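PDB 6T7J: carbon monoxide dehydrogenase from Thermococcus sp. AM4, which probably catalyses the oxidation of carbon monoxide to carbon dioxide at a nickel-iron-sulfur cluster, passing the electrons to an acceptor such as ferredoxin. Local coordinates for residues P271-K276 / I374-E379. Numbering follows the deposited sequence.
Sequences PILSTK and IEFNAE
Leu273 and Phe376 carry this contact. The Leu273 methyl CD1 sits over one face of the Phe376 ring, 3.9 Å from the ring centroid and 27° off the ring normal, a CH-pi contact. It lies off centre, and its nearest ring atom is Phe376 CD1 at 3.5 Å. The CB of Phe376 already points toward the helix, and with CG anti to the backbone nitrogen (chi1 -168°) the ring extends to the first turn of helix 271-281. There Phe376 CE2 comes within 3.8 Å of Ile272 O, an oxygen that is hydrogen-bonded to Tyr122 OH. Lys276 meets the ring at its edge, with Lys276 CG 4.2 Å from Phe376 CZ. Its amine leads away to a salt bridge with Asp382 and a hydrogen bond to Tyr121 O. The contact has no hydrogen bond between the two segments. With an alanine here in place of Phe376, the gap left beside Leu273 CD1 and Lys276 CG would probably let the loop sit less firmly on the helix.

The other side of the contact is loose. The CB of Asn377 is directed away from the helix, and Asn377, Glu375 and Glu379 are exposed. The arrangement joins the helix after strand 261-268 to the loop after edge strand 372-373. The two strands belong to one parallel sheet, with strand order 3-2-1-4-5-6, of a Rossmann-like alpha/beta domain, as in the carbon monoxide dehydrogenase family.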
# COMPACT_ATOMS: atom_id res chain seq x y z
N PRO A 271 -23.33 1.26 -0.62
CA PRO A 271 -24.79 1.22 -0.76
C PRO A 271 -25.29 1.14 -2.19
O PRO A 271 -26.50 0.94 -2.39
CB PRO A 271 -25.24 2.53 -0.10
CG PRO A 271 -24.10 3.45 -0.31
CD PRO A 271 -22.86 2.60 -0.23
N ILE A 272 -24.41 1.29 -3.19
CA ILE A 272 -24.82 1.16 -4.59
C ILE A 272 -25.53 -0.17 -4.80
O ILE A 272 -26.48 -0.27 -5.59
CB ILE A 272 -23.60 1.28 -5.53
CG1 ILE A 272 -22.77 2.54 -5.26
CG2 ILE A 272 -24.03 1.25 -6.99
CD1 ILE A 272 -23.56 3.77 -4.86
N LEU A 273 -25.09 -1.20 -4.09
CA LEU A 273 -25.69 -2.53 -4.16
C LEU A 273 -26.84 -2.70 -3.18
O LEU A 273 -27.90 -3.22 -3.55
CB LEU A 273 -24.61 -3.59 -3.90
CG LEU A 273 -25.09 -4.99 -3.53
CD1 LEU A 273 -25.55 -5.73 -4.77
CD2 LEU A 273 -24.00 -5.76 -2.81
N SER A 274 -26.65 -2.26 -1.93
CA SER A 274 -27.61 -2.58 -0.88
C SER A 274 -28.92 -1.82 -1.05
O SER A 274 -29.99 -2.36 -0.75
CB SER A 274 -27.00 -2.29 0.49
OG SER A 274 -26.75 -0.91 0.67
N THR A 275 -28.86 -0.56 -1.52
CA THR A 275 -30.10 0.17 -1.75
C THR A 275 -30.95 -0.53 -2.81
O THR A 275 -32.17 -0.69 -2.64
CB THR A 275 -29.81 1.61 -2.16
OG1 THR A 275 -28.95 1.62 -3.32
CG2 THR A 275 -29.13 2.36 -1.03
N LYS A 276 -30.32 -0.96 -3.91
CA LYS A 276 -31.04 -1.68 -4.95
C LYS A 276 -31.59 -3.00 -4.42
O LYS A 276 -32.75 -3.34 -4.70
CB LYS A 276 -30.12 -1.92 -6.15
CG LYS A 276 -29.91 -0.70 -7.02
CD LYS A 276 -31.23 -0.08 -7.42
CE LYS A 276 -31.03 0.99 -8.47
NZ LYS A 276 -32.32 1.62 -8.89
N ILE A 374 -22.21 -13.41 -8.02
CA ILE A 374 -23.12 -12.79 -8.99
C ILE A 374 -22.70 -11.33 -9.07
O ILE A 374 -23.11 -10.49 -8.27
CB ILE A 374 -24.59 -12.95 -8.59
CG1 ILE A 374 -24.97 -14.43 -8.60
CG2 ILE A 374 -25.49 -12.18 -9.54
CD1 ILE A 374 -26.00 -14.79 -7.57
N GLU A 375 -21.85 -11.02 -10.06
CA GLU A 375 -21.19 -9.72 -10.11
C GLU A 375 -22.20 -8.61 -10.39
O GLU A 375 -22.99 -8.70 -11.33
CB GLU A 375 -20.09 -9.73 -11.17
CG GLU A 375 -19.09 -8.60 -11.02
CD GLU A 375 -17.67 -9.03 -11.36
OE1 GLU A 375 -17.19 -10.02 -10.77
OE2 GLU A 375 -17.04 -8.37 -12.21
N PHE A 376 -22.14 -7.56 -9.58
CA PHE A 376 -23.04 -6.43 -9.70
C PHE A 376 -22.42 -5.34 -10.56
O PHE A 376 -21.22 -5.07 -10.47
CB PHE A 376 -23.37 -5.87 -8.31
CG PHE A 376 -24.51 -4.88 -8.30
CD1 PHE A 376 -25.82 -5.31 -8.28
CD2 PHE A 376 -24.25 -3.52 -8.30
CE1 PHE A 376 -26.86 -4.41 -8.26
CE2 PHE A 376 -25.29 -2.61 -8.29
CZ PHE A 376 -26.60 -3.05 -8.26
N ASN A 377 -23.24 -4.73 -11.41
CA ASN A 377 -22.83 -3.59 -12.22
C ASN A 377 -23.99 -2.61 -12.29
O ASN A 377 -25.16 -3.00 -12.20
CB ASN A 377 -22.38 -4.02 -13.63
CG ASN A 377 -23.53 -4.48 -14.49
OD1 ASN A 377 -24.46 -5.13 -14.02
ND2 ASN A 377 -23.48 -4.14 -15.78
N ALA A 378 -23.66 -1.33 -12.46
CA ALA A 378 -24.66 -0.28 -12.34
C ALA A 378 -25.69 -0.34 -13.46
O ALA A 378 -26.89 -0.11 -13.22
CB ALA A 378 -23.99 1.09 -12.30
N GLU A 379 -25.26 -0.66 -14.68
CA GLU A 379 -26.15 -0.52 -15.83
C GLU A 379 -27.30 -1.53 -15.81
O GLU A 379 -28.40 -1.21 -16.26
CB GLU A 379 -25.36 -0.66 -17.13
CG GLU A 379 -25.93 0.17 -18.27
CD GLU A 379 -25.21 -0.07 -19.58
OE1 GLU A 379 -24.12 0.52 -19.79
OE2 GLU A 379 -25.73 -0.84 -20.41